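Local structure of putative type VI secretion protein (Escherichia coli, 6SK0) at residues N494-R497 with K503-M506; H514-T519 with K524-L529; G733-L738 with N742-C747. The protein forms the trimeric puncturing spike at the tip of a type VI secretion system and probably carries a phospholipase effector. One frame throughout, in Å; residues are numbered along the deposited sequence.

Three hairpins of one spike illustrate how a long, slender fold can be built from contacts that are local in sequence. From the N-terminal end of the modelled chain, contact 1 closes a five-residue loop, and contact 2, next along the chain, closes one of four. The two are neighbours in one antiparallel sheet: strand 503-507 lies beside strand 514-519, R505 O sits 2.7 Å from K516 N, and the centres are about 10 Å apart. Contact 3 closes a tight turn in another sheet near the C terminus, three residues separating its segments, its centre about 95 Å from that of contact 1. The contacts stand in series, with no nesting or crossing, and all three touch the second subunit.

Contact 1. Residues N494-R497 with K503-M506; sequences NVIR and KLRM
I496 and L504 hold each other through paired backbone bonds: I496 N gives its hydrogen to L504 O over 2.9 Å, and L504 N returns a bond to I496 O. N494 and M506 repeat the exchange, with M506 N 2.7 Å from N494 O. Between these pairs R505 CA brings its hydrogen to N494 O, and on the turn side K503 CA does the same to I496 O at 3.1 Å. This ladder is the compact part of the contact. Above it, I496 CB and L504 CB are 4.2 Å apart, and the side chains stay level outward, I496 CD1 still 4.3 Å from L504 CD2, whereas M506 carries its extended chain away from the first strand.

The arrangement is an antiparallel beta hairpin, and strand 493-497 is the outermost strand of its sheet within the chain. L504 meets L504 of the second subunit and M506 of the third, which places this face toward the middle of the trimer, as in the beta-prism of VgrG spikes.

The face bearing V495, R497, K503 and R505 is looser, and V495 and R497 are exposed to solvent. V495 lies alongside R505 with its CG2 3.9 Å from R505 CG; that methyl stands anti to the carbonyl carbon, whereas the guanidinium of R505 leads on to H514 and K516 of the next strand. R497 passes across K503, its CG 4.1 Å from K503 CB. The charged ends part, R497 NH1 lying 6.2 Å from K503 NZ, a spacing that probably limits their mutual repulsion, and NH1 is hydrogen-bonded to N501 OD1 in the turn.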
ATOM      1  N   ASN A 494     -46.170   4.594  -8.797  1.00 59.45           N
ATOM      2  CA  ASN A 494     -46.760   4.871  -7.496  1.00 59.45           C
ATOM      3  C   ASN A 494     -45.839   5.834  -6.764  1.00 59.45           C
ATOM      4  O   ASN A 494     -44.662   5.527  -6.549  1.00 59.45           O
ATOM      5  CB  ASN A 494     -46.953   3.585  -6.697  1.00 59.45           C
ATOM      6  CG  ASN A 494     -47.872   2.611  -7.386  1.00 59.45           C
ATOM      7  OD1 ASN A 494     -47.438   1.569  -7.873  1.00 59.45           O
ATOM      8  ND2 ASN A 494     -49.154   2.943  -7.434  1.00 59.45           N
ATOM      9  N   VAL A 495     -46.367   6.996  -6.400  1.00 59.24           N
ATOM     10  CA  VAL A 495     -45.569   8.073  -5.834  1.00 59.24           C
ATOM     11  C   VAL A 495     -46.175   8.495  -4.507  1.00 59.24           C
ATOM     12  O   VAL A 495     -47.353   8.866  -4.448  1.00 59.24           O
ATOM     13  CB  VAL A 495     -45.472   9.276  -6.783  1.00 59.24           C
ATOM     14  CG1 VAL A 495     -44.432  10.249  -6.281  1.00 59.24           C
ATOM     15  CG2 VAL A 495     -45.132   8.816  -8.186  1.00 59.24           C
ATOM     16  N   ILE A 496     -45.373   8.442  -3.452  1.00 58.07           N
ATOM     17  CA  ILE A 496     -45.668   9.098  -2.187  1.00 58.07           C
ATOM     18  C   ILE A 496     -44.852  10.383  -2.174  1.00 58.07           C
ATOM     19  O   ILE A 496     -43.683  10.384  -1.784  1.00 58.07           O
ATOM     20  CB  ILE A 496     -45.334   8.206  -0.992  1.00 58.07           C
ATOM     21  CG1 ILE A 496     -46.145   6.916  -1.054  1.00 58.07           C
ATOM     22  CG2 ILE A 496     -45.573   8.944   0.310  1.00 58.07           C
ATOM     23  CD1 ILE A 496     -45.937   6.022   0.136  1.00 58.07           C
ATOM     24  N   ARG A 497     -45.454  11.480  -2.616  1.00 59.13           N
ATOM     25  CA  ARG A 497     -44.765  12.753  -2.746  1.00 59.13           C
ATOM     26  C   ARG A 497     -45.325  13.743  -1.739  1.00 59.13           C
ATOM     27  O   ARG A 497     -46.544  13.905  -1.632  1.00 59.13           O
ATOM     28  CB  ARG A 497     -44.899  13.308  -4.165  1.00 59.13           C
ATOM     29  CG  ARG A 497     -43.831  14.312  -4.530  1.00 59.13           C
ATOM     30  CD  ARG A 497     -44.262  15.188  -5.683  1.00 59.13           C
ATOM     31  NE  ARG A 497     -45.119  16.286  -5.245  1.00 59.13           N
ATOM     32  CZ  ARG A 497     -44.675  17.485  -4.880  1.00 59.13           C
ATOM     33  NH1 ARG A 497     -43.377  17.750  -4.898  1.00 59.13           N
ATOM     34  NH2 ARG A 497     -45.531  18.419  -4.496  1.00 59.13           N
ATOM     35  N   LYS A 503     -40.009  12.284  -1.789  1.00 53.50           N
ATOM     36  CA  LYS A 503     -40.781  11.322  -2.550  1.00 53.50           C
ATOM     37  C   LYS A 503     -40.262   9.918  -2.306  1.00 53.50           C
ATOM     38  O   LYS A 503     -39.068   9.696  -2.103  1.00 53.50           O
ATOM     39  CB  LYS A 503     -40.762  11.642  -4.046  1.00 53.50           C
ATOM     40  CG  LYS A 503     -39.387  11.742  -4.637  1.00 53.50           C
ATOM     41  CD  LYS A 503     -39.451  11.937  -6.135  1.00 53.50           C
ATOM     42  CE  LYS A 503     -40.283  13.147  -6.495  1.00 53.50           C
ATOM     43  NZ  LYS A 503     -40.371  13.314  -7.967  1.00 53.50           N
ATOM     44  N   LEU A 504     -41.196   8.982  -2.300  1.00 53.27           N
ATOM     45  CA  LEU A 504     -40.913   7.565  -2.454  1.00 53.27           C
ATOM     46  C   LEU A 504     -41.646   7.148  -3.721  1.00 53.27           C
ATOM     47  O   LEU A 504     -42.873   7.024  -3.727  1.00 53.27           O
ATOM     48  CB  LEU A 504     -41.356   6.763  -1.241  1.00 53.27           C
ATOM     49  CG  LEU A 504     -41.406   5.253  -1.454  1.00 53.27           C
ATOM     50  CD1 LEU A 504     -40.056   4.723  -1.884  1.00 53.27           C
ATOM     51  CD2 LEU A 504     -41.878   4.557  -0.203  1.00 53.27           C
ATOM     52  N   ARG A 505     -40.901   6.967  -4.798  1.00 54.36           N
ATOM     53  CA  ARG A 505     -41.465   6.619  -6.090  1.00 54.36           C
ATOM     54  C   ARG A 505     -41.164   5.164  -6.398  1.00 54.36           C
ATOM     55  O   ARG A 505     -40.023   4.717  -6.257  1.00 54.36           O
ATOM     56  CB  ARG A 505     -40.910   7.523  -7.189  1.00 54.36           C
ATOM     57  CG  ARG A 505     -41.547   7.301  -8.538  1.00 54.36           C
ATOM     58  CD  ARG A 505     -41.068   8.323  -9.546  1.00 54.36           C
ATOM     59  NE  ARG A 505     -39.757   7.985 -10.085  1.00 54.36           N
ATOM     60  CZ  ARG A 505     -38.841   8.880 -10.429  1.00 54.36           C
ATOM     61  NH1 ARG A 505     -37.676   8.486 -10.915  1.00 54.36           N
ATOM     62  NH2 ARG A 505     -39.094  10.172 -10.288  1.00 54.36           N
ATOM     63  N   MET A 506     -42.191   4.431  -6.810  1.00 56.12           N
ATOM     64  CA  MET A 506     -42.055   3.053  -7.253  1.00 56.12           C
ATOM     65  C   MET A 506     -42.514   2.974  -8.698  1.00 56.12           C
ATOM     66  O   MET A 506     -43.682   3.236  -8.996  1.00 56.12           O
ATOM     67  CB  MET A 506     -42.861   2.107  -6.367  1.00 56.12           C
ATOM     68  CG  MET A 506     -42.325   2.001  -4.960  1.00 56.12           C
ATOM     69  SD  MET A 506     -43.095   0.698  -3.994  1.00 56.12           S
ATOM     70  CE  MET A 506     -42.133   0.772  -2.490  1.00 56.12           C
TER

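Contact 2. Residues H514-T519 with K524-L529; sequences HIKLST and KTQLNL
H514 touches L529 chiefly near the backbone, its CA lying 3.1 Å from L529 O, while its ring heads off toward strand 503-507. I515 follows, exchanging two backbone bonds with L529. K516 then lies alongside N528, its CG 3.3 Å from N528 OD1, before the bend at chi3 (-124°) takes it across Q526. Its NZ comes to 3.4 Å from Q526 NE2, but both are donors and no bond forms. L517 and L527 make another doubly bonded pair, and L527 packs on L527 of both other subunits. S518 OG receives the hydrogen of Q526 NE2 at 3.0 Å, with the hydroxyl tilted 21° from the amide plane. T519 ends the ladder: its N bonds T525 O, the return bond is weak, and its CG2 rests 3.6 Å from T525 CB.

This antiparallel beta hairpin sets a mainly apolar face, I515, L517, L527 and L529 with T519 and T525 at its end, against the other two subunits of the trimeric spike. On the polar face, Q526 is held at both amide ends, because N528 ND2 reaches its OE1 at 3.0 Å and also bonds E545. Such a chain of donors and acceptors should fix the amide's rotation.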
ATOM      1  N   HIS A 514     -38.155   0.494 -10.718  1.00 51.14           N
ATOM      2  CA  HIS A 514     -37.215   1.166  -9.843  1.00 51.14           C
ATOM      3  C   HIS A 514     -37.950   1.729  -8.644  1.00 51.14           C
ATOM      4  O   HIS A 514     -39.166   1.924  -8.659  1.00 51.14           O
ATOM      5  CB  HIS A 514     -36.424   2.265 -10.568  1.00 51.14           C
ATOM      6  CG  HIS A 514     -37.234   3.456 -10.968  1.00 51.14           C
ATOM      7  ND1 HIS A 514     -37.807   4.314 -10.056  1.00 51.14           N
ATOM      8  CD2 HIS A 514     -37.529   3.956 -12.188  1.00 51.14           C
ATOM      9  CE1 HIS A 514     -38.441   5.275 -10.699  1.00 51.14           C
ATOM     10  NE2 HIS A 514     -38.284   5.085 -11.993  1.00 51.14           N
ATOM     11  N   ILE A 515     -37.180   1.970  -7.598  1.00 48.50           N
ATOM     12  CA  ILE A 515     -37.640   2.648  -6.403  1.00 48.50           C
ATOM     13  C   ILE A 515     -36.739   3.848  -6.196  1.00 48.50           C
ATOM     14  O   ILE A 515     -35.511   3.722  -6.248  1.00 48.50           O
ATOM     15  CB  ILE A 515     -37.615   1.723  -5.175  1.00 48.50           C
ATOM     16  CG1 ILE A 515     -38.585   0.561  -5.378  1.00 48.50           C
ATOM     17  CG2 ILE A 515     -37.935   2.500  -3.916  1.00 48.50           C
ATOM     18  CD1 ILE A 515     -38.517  -0.467  -4.313  1.00 48.50           C
ATOM     19  N   LYS A 516     -37.339   5.007  -5.992  1.00 48.80           N
ATOM     20  CA  LYS A 516     -36.598   6.227  -5.726  1.00 48.80           C
ATOM     21  C   LYS A 516     -37.062   6.795  -4.397  1.00 48.80           C
ATOM     22  O   LYS A 516     -38.250   7.068  -4.212  1.00 48.80           O
ATOM     23  CB  LYS A 516     -36.783   7.242  -6.850  1.00 48.80           C
ATOM     24  CG  LYS A 516     -36.075   8.541  -6.602  1.00 48.80           C
ATOM     25  CD  LYS A 516     -36.401   9.552  -7.672  1.00 48.80           C
ATOM     26  CE  LYS A 516     -35.147  10.069  -8.325  1.00 48.80           C
ATOM     27  NZ  LYS A 516     -35.413  11.304  -9.104  1.00 48.80           N
ATOM     28  N   LEU A 517     -36.130   6.946  -3.475  1.00 46.33           N
ATOM     29  CA  LEU A 517     -36.348   7.616  -2.205  1.00 46.33           C
ATOM     30  C   LEU A 517     -35.499   8.873  -2.233  1.00 46.33           C
ATOM     31  O   LEU A 517     -34.270   8.796  -2.177  1.00 46.33           O
ATOM     32  CB  LEU A 517     -35.969   6.706  -1.046  1.00 46.33           C
ATOM     33  CG  LEU A 517     -36.470   7.078   0.340  1.00 46.33           C
ATOM     34  CD1 LEU A 517     -37.981   7.200   0.350  1.00 46.33           C
ATOM     35  CD2 LEU A 517     -35.999   6.035   1.327  1.00 46.33           C
ATOM     36  N   SER A 518     -36.141  10.026  -2.347  1.00 47.38           N
ATOM     37  CA  SER A 518     -35.408  11.239  -2.665  1.00 47.38           C
ATOM     38  C   SER A 518     -35.884  12.403  -1.814  1.00 47.38           C
ATOM     39  O   SER A 518     -37.088  12.614  -1.653  1.00 47.38           O
ATOM     40  CB  SER A 518     -35.549  11.582  -4.151  1.00 47.38           C
ATOM     41  OG  SER A 518     -35.016  12.856  -4.432  1.00 47.38           O
ATOM     42  N   THR A 519     -34.931  13.153  -1.283  1.00 48.40           N
ATOM     43  CA  THR A 519     -35.188  14.426  -0.640  1.00 48.40           C
ATOM     44  C   THR A 519     -34.447  15.517  -1.398  1.00 48.40           C
ATOM     45  O   THR A 519     -33.413  15.269  -2.022  1.00 48.40           O
ATOM     46  CB  THR A 519     -34.767  14.409   0.843  1.00 48.40           C
ATOM     47  OG1 THR A 519     -35.069  15.668   1.443  1.00 48.40           O
ATOM     48  CG2 THR A 519     -33.287  14.135   0.996  1.00 48.40           C
ATOM     49  N   LYS A 524     -29.920  16.615  -4.535  1.00 47.43           N
ATOM     50  CA  LYS A 524     -30.909  15.555  -4.415  1.00 47.43           C
ATOM     51  C   LYS A 524     -30.256  14.405  -3.657  1.00 47.43           C
ATOM     52  O   LYS A 524     -29.516  13.610  -4.231  1.00 47.43           O
ATOM     53  CB  LYS A 524     -31.411  15.138  -5.789  1.00 47.43           C
ATOM     54  CG  LYS A 524     -32.116  16.253  -6.529  1.00 47.43           C
ATOM     55  CD  LYS A 524     -33.048  15.707  -7.585  1.00 47.43           C
ATOM     56  CE  LYS A 524     -33.705  16.816  -8.385  1.00 47.43           C
ATOM     57  NZ  LYS A 524     -34.431  17.777  -7.524  1.00 47.43           N
ATOM     58  N   THR A 525     -30.494  14.340  -2.353  1.00 45.34           N
ATOM     59  CA  THR A 525     -30.045  13.202  -1.561  1.00 45.34           C
ATOM     60  C   THR A 525     -31.020  12.059  -1.786  1.00 45.34           C
ATOM     61  O   THR A 525     -32.197  12.158  -1.435  1.00 45.34           O
ATOM     62  CB  THR A 525     -29.935  13.564  -0.085  1.00 45.34           C
ATOM     63  OG1 THR A 525     -29.030  14.657   0.062  1.00 45.34           O
ATOM     64  CG2 THR A 525     -29.420  12.392   0.711  1.00 45.34           C
ATOM     65  N   GLN A 526     -30.542  10.986  -2.402  1.00 44.11           N
ATOM     66  CA  GLN A 526     -31.427   9.962  -2.924  1.00 44.11           C
ATOM     67  C   GLN A 526     -30.867   8.578  -2.675  1.00 44.11           C
ATOM     68  O   GLN A 526     -29.655   8.369  -2.604  1.00 44.11           O
ATOM     69  CB  GLN A 526     -31.661  10.113  -4.429  1.00 44.11           C
ATOM     70  CG  GLN A 526     -31.998  11.494  -4.887  1.00 44.11           C
ATOM     71  CD  GLN A 526     -32.246  11.557  -6.367  1.00 44.11           C
ATOM     72  OE1 GLN A 526     -31.599  10.866  -7.142  1.00 44.11           O
ATOM     73  NE2 GLN A 526     -33.189  12.388  -6.770  1.00 44.11           N
ATOM     74  N   LEU A 527     -31.783   7.630  -2.565  1.00 42.93           N
ATOM     75  CA  LEU A 527     -31.498   6.219  -2.746  1.00 42.93           C
ATOM     76  C   LEU A 527     -32.283   5.771  -3.967  1.00 42.93           C
ATOM     77  O   LEU A 527     -33.514   5.839  -3.979  1.00 42.93           O
ATOM     78  CB  LEU A 527     -31.869   5.407  -1.514  1.00 42.93           C
ATOM     79  CG  LEU A 527     -31.702   3.904  -1.712  1.00 42.93           C
ATOM     80  CD1 LEU A 527     -30.240   3.523  -1.703  1.00 42.93           C
ATOM     81  CD2 LEU A 527     -32.464   3.149  -0.664  1.00 42.93           C
ATOM     82  N   ASN A 528     -31.572   5.344  -4.998  1.00 43.49           N
ATOM     83  CA  ASN A 528     -32.171   4.888  -6.243  1.00 43.49           C
ATOM     84  C   ASN A 528     -31.889   3.405  -6.400  1.00 43.49           C
ATOM     85  O   ASN A 528     -30.727   2.993  -6.443  1.00 43.49           O
ATOM     86  CB  ASN A 528     -31.631   5.681  -7.429  1.00 43.49           C
ATOM     87  CG  ASN A 528     -31.857   7.164  -7.280  1.00 43.49           C
ATOM     88  OD1 ASN A 528     -32.973   7.606  -7.045  1.00 43.49           O
ATOM     89  ND2 ASN A 528     -30.797   7.940  -7.400  1.00 43.49           N
ATOM     90  N   LEU A 529     -32.943   2.607  -6.472  1.00 44.08           N
ATOM     91  CA  LEU A 529     -32.826   1.165  -6.596  1.00 44.08           C
ATOM     92  C   LEU A 529     -33.382   0.712  -7.934  1.00 44.08           C
ATOM     93  O   LEU A 529     -34.500   1.077  -8.299  1.00 44.08           O
ATOM     94  CB  LEU A 529     -33.560   0.455  -5.461  1.00 44.08           C
ATOM     95  CG  LEU A 529     -33.206   0.858  -4.035  1.00 44.08           C
ATOM     96  CD1 LEU A 529     -34.001   0.024  -3.054  1.00 44.08           C
ATOM     97  CD2 LEU A 529     -31.712   0.714  -3.785  1.00 44.08           C
TER

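Contact 3. Residues G733-L738 with N742-C747; sequences GAYIKL and NIELGC
Y735 and G746 form the first of two doubly bonded backbone pairs, with Y735 N 2.7 Å from G746 O. The pair K737 and E744 repeats the pattern, K737 N reaching E744 O at 2.8 Å and E744 N bonding K737 O. CA hydrogens of I736 and L745 between the pairs, and of A734, L738 and I743 beyond them, approach carbonyl oxygens of the other strand.

Aromatic packing is supplied by Y735. With its CG between the backbone N and the carbonyl carbon (chi1 68°), the ring swings over the opposite strand and lays a face on G746. G746 CA stands 3.9 Å from the ring centroid and 25° off the normal, a CH-pi contact made by a residue that has no side chain to hold the ring off. The second strand also brings E744 to the ring edge: its extended chain sets CG 3.7 Å from Y735 CE2, though the carboxylate's placing against the hydroxyl is too close to be trusted.

Charge interactions are less direct across the hairpin. K737 NZ lies 4.4 Å from E744 OE1, beyond a salt bridge, whereas E744 OE2 pairs with K754 of the second subunit.

Apolar contacts fill the other face. I736 runs alongside L745, with I736 CG1 3.9 Å from L745 CG, and L738 touches I743. At the hairpin's open end A734 CB meets C747 CB at 3.6 Å. I736 also packs on I736 of the third subunit.

Residues I743 to L745 continue the sheet as a parallel ladder with a strand of the second subunit, so an antiparallel hairpin of one chain is extended by a parallel strand of the next, consistent with the intertwined trimeric beta-prism of VgrG spikes.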
ATOM      1  N   GLY A 733      45.053 -17.979   2.427  1.00 44.34           N
ATOM      2  CA  GLY A 733      46.222 -17.852   3.257  1.00 44.34           C
ATOM      3  C   GLY A 733      47.044 -16.609   2.990  1.00 44.34           C
ATOM      4  O   GLY A 733      47.674 -16.087   3.907  1.00 44.34           O
ATOM      5  N   ALA A 734      47.052 -16.126   1.756  1.00 42.94           N
ATOM      6  CA  ALA A 734      47.695 -14.861   1.459  1.00 42.94           C
ATOM      7  C   ALA A 734      46.882 -13.708   2.029  1.00 42.94           C
ATOM      8  O   ALA A 734      45.655 -13.768   2.121  1.00 42.94           O
ATOM      9  CB  ALA A 734      47.864 -14.688  -0.046  1.00 42.94           C
ATOM     10  N   TYR A 735      47.576 -12.649   2.421  1.00 42.42           N
ATOM     11  CA  TYR A 735      46.883 -11.464   2.882  1.00 42.42           C
ATOM     12  C   TYR A 735      47.733 -10.230   2.640  1.00 42.42           C
ATOM     13  O   TYR A 735      48.961 -10.296   2.578  1.00 42.42           O
ATOM     14  CB  TYR A 735      46.505 -11.558   4.361  1.00 42.42           C
ATOM     15  CG  TYR A 735      47.691 -11.533   5.275  1.00 42.42           C
ATOM     16  CD1 TYR A 735      48.331 -12.704   5.629  1.00 42.42           C
ATOM     17  CD2 TYR A 735      48.183 -10.338   5.775  1.00 42.42           C
ATOM     18  CE1 TYR A 735      49.420 -12.690   6.457  1.00 42.42           C
ATOM     19  CE2 TYR A 735      49.274 -10.316   6.600  1.00 42.42           C
ATOM     20  CZ  TYR A 735      49.888 -11.496   6.939  1.00 42.42           C
ATOM     21  OH  TYR A 735      50.978 -11.483   7.765  1.00 42.42           O
ATOM     22  N   ILE A 736      47.052  -9.104   2.506  1.00 40.66           N
ATOM     23  CA  ILE A 736      47.664  -7.790   2.536  1.00 40.66           C
ATOM     24  C   ILE A 736      46.982  -7.015   3.645  1.00 40.66           C
ATOM     25  O   ILE A 736      45.755  -6.871   3.642  1.00 40.66           O
ATOM     26  CB  ILE A 736      47.535  -7.060   1.194  1.00 40.66           C
ATOM     27  CG1 ILE A 736      48.250  -7.848   0.101  1.00 40.66           C
ATOM     28  CG2 ILE A 736      48.088  -5.667   1.309  1.00 40.66           C
ATOM     29  CD1 ILE A 736      48.120  -7.250  -1.245  1.00 40.66           C
ATOM     30  N   LYS A 737      47.763  -6.539   4.600  1.00 41.52           N
ATOM     31  CA  LYS A 737      47.232  -5.802   5.729  1.00 41.52           C
ATOM     32  C   LYS A 737      47.845  -4.414   5.769  1.00 41.52           C
ATOM     33  O   LYS A 737      49.068  -4.265   5.735  1.00 41.52           O
ATOM     34  CB  LYS A 737      47.484  -6.535   7.038  1.00 41.52           C
ATOM     35  CG  LYS A 737      46.950  -5.801   8.236  1.00 41.52           C
ATOM     36  CD  LYS A 737      47.412  -6.436   9.517  1.00 41.52           C
ATOM     37  CE  LYS A 737      47.123  -7.918   9.526  1.00 41.52           C
ATOM     38  NZ  LYS A 737      47.889  -8.617  10.591  1.00 41.52           N
ATOM     39  N   LEU A 738      46.990  -3.410   5.819  1.00 41.41           N
ATOM     40  CA  LEU A 738      47.377  -2.032   6.066  1.00 41.41           C
ATOM     41  C   LEU A 738      46.890  -1.695   7.465  1.00 41.41           C
ATOM     42  O   LEU A 738      45.681  -1.632   7.703  1.00 41.41           O
ATOM     43  CB  LEU A 738      46.770  -1.094   5.031  1.00 41.41           C
ATOM     44  CG  LEU A 738      47.410  -0.967   3.657  1.00 41.41           C
ATOM     45  CD1 LEU A 738      47.250  -2.236   2.871  1.00 41.41           C
ATOM     46  CD2 LEU A 738      46.801   0.203   2.901  1.00 41.41           C
ATOM     47  N   ASN A 742      51.881   0.618   8.646  1.00 45.41           N
ATOM     48  CA  ASN A 742      52.641  -0.419   7.982  1.00 45.41           C
ATOM     49  C   ASN A 742      51.814  -1.085   6.901  1.00 45.41           C
ATOM     50  O   ASN A 742      50.583  -1.034   6.898  1.00 45.41           O
ATOM     51  CB  ASN A 742      53.116  -1.475   8.979  1.00 45.41           C
ATOM     52  CG  ASN A 742      53.938  -0.887  10.087  1.00 45.41           C
ATOM     53  OD1 ASN A 742      54.831  -0.084   9.848  1.00 45.41           O
ATOM     54  ND2 ASN A 742      53.635  -1.275  11.311  1.00 45.41           N
ATOM     55  N   ILE A 743      52.520  -1.714   5.977  1.00 42.61           N
ATOM     56  CA  ILE A 743      51.931  -2.595   4.986  1.00 42.61           C
ATOM     57  C   ILE A 743      52.568  -3.958   5.157  1.00 42.61           C
ATOM     58  O   ILE A 743      53.797  -4.078   5.168  1.00 42.61           O
ATOM     59  CB  ILE A 743      52.135  -2.070   3.557  1.00 42.61           C
ATOM     60  CG1 ILE A 743      51.618  -0.644   3.435  1.00 42.61           C
ATOM     61  CG2 ILE A 743      51.463  -2.985   2.567  1.00 42.61           C
ATOM     62  CD1 ILE A 743      51.822  -0.037   2.081  1.00 42.61           C
ATOM     63  N   GLU A 744      51.739  -4.979   5.295  1.00 42.89           N
ATOM     64  CA  GLU A 744      52.202  -6.344   5.462  1.00 42.89           C
ATOM     65  C   GLU A 744      51.612  -7.200   4.356  1.00 42.89           C
ATOM     66  O   GLU A 744      50.389  -7.269   4.202  1.00 42.89           O
ATOM     67  CB  GLU A 744      51.818  -6.876   6.837  1.00 42.89           C
ATOM     68  CG  GLU A 744      52.349  -8.245   7.145  1.00 42.89           C
ATOM     69  CD  GLU A 744      52.105  -8.634   8.587  1.00 42.89           C
ATOM     70  OE1 GLU A 744      52.062  -7.733   9.447  1.00 42.89           O
ATOM     71  OE2 GLU A 744      51.947  -9.838   8.864  1.00 42.89           O
ATOM     72  N   LEU A 745      52.475  -7.828   3.580  1.00 42.35           N
ATOM     73  CA  LEU A 745      52.089  -8.795   2.564  1.00 42.35           C
ATOM     74  C   LEU A 745      52.556 -10.152   3.062  1.00 42.35           C
ATOM     75  O   LEU A 745      53.753 -10.442   3.064  1.00 42.35           O
ATOM     76  CB  LEU A 745      52.697  -8.465   1.213  1.00 42.35           C
ATOM     77  CG  LEU A 745      52.072  -7.339   0.407  1.00 42.35           C
ATOM     78  CD1 LEU A 745      52.572  -6.014   0.908  1.00 42.35           C
ATOM     79  CD2 LEU A 745      52.422  -7.517  -1.042  1.00 42.35           C
ATOM     80  N   GLY A 746      51.617 -10.966   3.507  1.00 43.27           N
ATOM     81  CA  GLY A 746      51.957 -12.280   3.987  1.00 43.27           C
ATOM     82  C   GLY A 746      51.305 -13.354   3.158  1.00 43.27           C
ATOM     83  O   GLY A 746      50.129 -13.248   2.814  1.00 43.27           O
ATOM     84  N   CYS A 747      52.060 -14.389   2.820  1.00 46.51           N
ATOM     85  CA  CYS A 747      51.502 -15.516   2.097  1.00 46.51           C
ATOM     86  C   CYS A 747      52.364 -16.738   2.353  1.00 46.51           C
ATOM     87  O   CYS A 747      53.573 -16.607   2.569  1.00 46.51           O
ATOM     88  CB  CYS A 747      51.403 -15.230   0.592  1.00 46.51           C
ATOM     89  SG  CYS A 747      52.944 -15.172  -0.296  1.00 46.51           S
TER